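Local coordinates for protein cystathionine beta-lyases/cystathionine gamma-synthases (Corynebacterium glutamicum, PDB 5X5H) that probably joins O-succinyl-L-homoserine and L-cysteine into L,L-cystathionine with release of succinate, a pyridoxal-phosphate-dependent step of methionine biosynthesis, at residues D87-I92 against Q222-E227. Residues are numbered along the deposited sequence; the frame is centred on the assembly and turned at random.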
ATOM      1  N   ASP A  87       6.231  14.892 -21.688  1.00 11.67           N
ATOM      2  CA  ASP A  87       7.470  15.627 -21.632  1.00 11.68           C
ATOM      3  C   ASP A  87       8.654  14.816 -22.105  1.00 12.47           C
ATOM      4  O   ASP A  87       9.490  15.274 -22.896  1.00 12.83           O
ATOM      5  CB  ASP A  87       7.661  16.087 -20.202  1.00 12.26           C
ATOM      6  CG  ASP A  87       8.932  16.845 -20.001  1.00 15.66           C
ATOM      7  OD1 ASP A  87       9.011  17.996 -20.545  1.00 16.05           O
ATOM      8  OD2 ASP A  87       9.889  16.418 -19.242  1.00 16.59           O
ATOM      9  N   ILE A  88       8.747  13.582 -21.666  1.00 11.61           N
ATOM     10  CA  ILE A  88       9.830  12.686 -22.112  1.00 11.85           C
ATOM     11  C   ILE A  88       9.728  12.444 -23.590  1.00 12.72           C
ATOM     12  O   ILE A  88      10.778  12.522 -24.290  1.00 13.32           O
ATOM     13  CB  ILE A  88       9.767  11.330 -21.359  1.00 14.73           C
ATOM     14  CG1 ILE A  88      10.106  11.485 -19.873  1.00 18.20           C
ATOM     15  CG2 ILE A  88      10.744  10.341 -21.996  1.00 16.27           C
ATOM     16  CD1 ILE A  88      11.441  12.095 -19.549  1.00 21.76           C
ATOM     17  N   LEU A  89       8.547  12.172 -24.151  1.00 12.57           N
ATOM     18  CA  LEU A  89       8.459  11.908 -25.571  1.00 14.86           C
ATOM     19  C   LEU A  89       8.850  13.156 -26.337  1.00 14.42           C
ATOM     20  O   LEU A  89       9.609  13.100 -27.347  1.00 15.65           O
ATOM     21  CB  LEU A  89       7.039  11.389 -25.939  1.00 19.04           C
ATOM     22  CG  LEU A  89       6.667  10.549 -27.094  1.00 21.83           C
ATOM     23  CD1 LEU A  89       7.684   9.515 -27.457  1.00 19.09           C
ATOM     24  CD2 LEU A  89       5.224  10.162 -26.847  1.00 25.70           C
ATOM     25  N   PHE A  90       8.473  14.343 -25.909  1.00 13.65           N
ATOM     26  CA  PHE A  90       8.838  15.593 -26.514  1.00 14.20           C
ATOM     27  C   PHE A  90      10.378  15.704 -26.555  1.00 14.68           C
ATOM     28  O   PHE A  90      10.996  16.170 -27.543  1.00 16.20           O
ATOM     29  CB  PHE A  90       8.292  16.863 -25.855  1.00 15.27           C
ATOM     30  CG  PHE A  90       6.839  17.168 -26.065  1.00 14.58           C
ATOM     31  CD1 PHE A  90       5.996  16.473 -26.898  1.00 17.00           C
ATOM     32  CD2 PHE A  90       6.298  18.155 -25.306  1.00 18.88           C
ATOM     33  CE1 PHE A  90       4.614  16.821 -27.016  1.00 18.10           C
ATOM     34  CE2 PHE A  90       4.955  18.505 -25.433  1.00 17.53           C
ATOM     35  CZ  PHE A  90       4.173  17.847 -26.296  1.00 16.35           C
ATOM     36  N   ARG A  91      11.054  15.389 -25.440  1.00 13.03           N
ATOM     37  CA  ARG A  91      12.492  15.561 -25.316  1.00 14.22           C
ATOM     38  C   ARG A  91      13.225  14.596 -26.144  1.00 15.15           C
ATOM     39  O   ARG A  91      14.395  14.905 -26.441  1.00 17.29           O
ATOM     40  CB  ARG A  91      12.872  15.529 -23.804  1.00 14.62           C
ATOM     41  CG  ARG A  91      12.337  16.771 -23.137  1.00 15.82           C
ATOM     42  CD  ARG A  91      12.307  16.517 -21.643  1.00 18.92           C
ATOM     43  NE  ARG A  91      13.601  16.837 -21.117  1.00 19.77           N
ATOM     44  CZ  ARG A  91      13.948  16.748 -19.843  1.00 18.72           C
ATOM     45  NH1 ARG A  91      13.075  16.329 -18.968  1.00 19.49           N
ATOM     46  NH2 ARG A  91      15.103  17.248 -19.477  1.00 19.21           N
ATOM     47  N   ILE A  92      12.681  13.454 -26.440  1.00 13.52           N
ATOM     48  CA  ILE A  92      13.312  12.472 -27.330  1.00 14.01           C
ATOM     49  C   ILE A  92      13.192  12.940 -28.800  1.00 16.58           C
ATOM     50  O   ILE A  92      14.141  12.930 -29.568  1.00 16.27           O
ATOM     51  CB  ILE A  92      12.684  11.108 -27.163  1.00 15.13           C
ATOM     52  CG1 ILE A  92      13.101  10.569 -25.794  1.00 15.93           C
ATOM     53  CG2 ILE A  92      13.099  10.139 -28.268  1.00 14.82           C
ATOM     54  CD1 ILE A  92      12.284   9.393 -25.375  1.00 16.36           C
ATOM     55  N   GLN A 222      12.220  -0.073 -31.809  1.00 17.96           N
ATOM     56  CA  GLN A 222      13.147  -0.427 -30.761  1.00 18.90           C
ATOM     57  C   GLN A 222      14.060   0.723 -30.362  1.00 18.63           C
ATOM     58  O   GLN A 222      14.425   0.808 -29.202  1.00 18.26           O
ATOM     59  CB  GLN A 222      14.018  -1.625 -31.251  1.00 22.68           C
ATOM     60  CG  GLN A 222      14.896  -2.298 -30.203  1.00 25.42           C
ATOM     61  CD  GLN A 222      15.627  -3.478 -30.860  1.00 35.71           C
ATOM     62  OE1 GLN A 222      16.476  -3.284 -31.759  1.00 45.22           O
ATOM     63  NE2 GLN A 222      15.258  -4.688 -30.464  1.00 51.39           N
ATOM     64  N   GLU A 223      14.484   1.567 -31.270  1.00 16.41           N
ATOM     65  CA  GLU A 223      15.290   2.769 -30.961  1.00 18.52           C
ATOM     66  C   GLU A 223      14.549   3.715 -30.042  1.00 17.13           C
ATOM     67  O   GLU A 223      15.133   4.259 -29.137  1.00 17.45           O
ATOM     68  CB  GLU A 223      15.887   3.510 -32.180  1.00 23.23           C
ATOM     69  CG  GLU A 223      17.002   2.604 -32.682  1.00 30.45           C
ATOM     70  CD  GLU A 223      17.855   3.136 -33.771  1.00 39.85           C
ATOM     71  OE1 GLU A 223      17.694   4.308 -34.211  1.00 50.82           O
ATOM     72  OE2 GLU A 223      18.695   2.305 -34.145  1.00 44.96           O
ATOM     73  N   MET A 224      13.269   3.933 -30.344  1.00 16.23           N
ATOM     74  CA  MET A 224      12.434   4.688 -29.467  1.00 15.65           C
ATOM     75  C   MET A 224      12.304   4.059 -28.102  1.00 14.35           C
ATOM     76  O   MET A 224      12.446   4.738 -27.078  1.00 14.02           O
ATOM     77  CB  MET A 224      11.105   4.965 -30.093  1.00 18.17           C
ATOM     78  CG  MET A 224      10.169   5.643 -29.128  1.00 21.85           C
ATOM     79  SD  MET A 224       8.861   6.577 -29.934  1.00 36.01           S
ATOM     80  CE  MET A 224       9.880   8.010 -30.423  1.00 34.81           C
ATOM     81  N   ASP A 225      12.190   2.762 -27.989  1.00 14.52           N
ATOM     82  CA  ASP A 225      12.150   2.063 -26.699  1.00 13.52           C
ATOM     83  C   ASP A 225      13.440   2.276 -25.936  1.00 14.13           C
ATOM     84  O   ASP A 225      13.457   2.620 -24.749  1.00 14.32           O
ATOM     85  CB  ASP A 225      11.891   0.590 -26.825  1.00 15.70           C
ATOM     86  CG  ASP A 225      11.869  -0.079 -25.460  1.00 15.69           C
ATOM     87  OD1 ASP A 225      10.903   0.218 -24.730  1.00 16.50           O
ATOM     88  OD2 ASP A 225      12.776  -0.868 -25.125  1.00 16.65           O
ATOM     89  N   GLU A 226      14.590   2.205 -26.662  1.00 14.78           N
ATOM     90  CA  GLU A 226      15.868   2.455 -25.989  1.00 13.79           C
ATOM     91  C   GLU A 226      15.950   3.883 -25.447  1.00 13.30           C
ATOM     92  O   GLU A 226      16.484   4.094 -24.360  1.00 14.54           O
ATOM     93  CB  GLU A 226      17.056   2.221 -26.990  1.00 17.22           C
ATOM     94  CG  GLU A 226      17.299   0.769 -27.291  1.00 22.77           C
ATOM     95  CD  GLU A 226      18.205   0.596 -28.535  1.00 30.93           C
ATOM     96  OE1 GLU A 226      18.616   1.570 -29.247  1.00 30.32           O
ATOM     97  OE2 GLU A 226      18.328  -0.589 -28.895  1.00 31.82           O
ATOM     98  N   GLU A 227      15.516   4.893 -26.201  1.00 13.75           N
ATOM     99  CA  GLU A 227      15.576   6.285 -25.749  1.00 15.15           C
ATOM    100  C   GLU A 227      14.552   6.471 -24.585  1.00 14.60           C
ATOM    101  O   GLU A 227      14.900   7.187 -23.643  1.00 13.65           O
ATOM    102  CB  GLU A 227      15.235   7.247 -26.884  1.00 17.69           C
ATOM    103  CG  GLU A 227      16.269   7.266 -28.037  1.00 20.20           C
ATOM    104  CD  GLU A 227      17.662   7.416 -27.435  1.00 33.69           C
ATOM    105  OE1 GLU A 227      17.908   8.398 -26.671  1.00 37.78           O
ATOM    106  OE2 GLU A 227      18.480   6.458 -27.573  1.00 49.65           O
TER
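I92 lays both of its branches against the start of E227: CG2 sits 3.9 Å from E227 CB, while CD1 rests on both that CB and the backbone, 3.8 Å from E227 C. With CG1 anti to its own carbonyl carbon (chi1 -70°) and the chain then extended, the isoleucine straddles that CB. E227 meets the isoleucine with its CB and its backbone carbonyl carbon, because the chain bends at chi2 and takes the carboxylate off the isoleucine. The second meeting is M224 with L89, whose side chains cross at about a right angle. The methionine stretches over from its helix, extended through chi1 and chi2, which carries SD to the leucine; the bend at chi3 (-76°) then folds CE back so that it too lies 4.0 Å from L89 CD1. I92 CG2 is a looser neighbour of the same methyl. In the large PLP-binding domain, helix 82-93 begins at the cofactor site and packs beside the seven-stranded mixed sheet, and helix 222-235 follows strand 215-219 of that sheet. The axes of the two short segments come within 11.0 Å at 117°, and the gap is filled by side chains, with no hydrogen bond across it. On helix 82-93, R91 NH1 makes a salt bridge to D87 OD2 at 3.2 Å, from the syn side of the carboxylate but tilted out of its plane, and R91 NH2 pairs with D87 of the second subunit, tying this helix into the subunit interface.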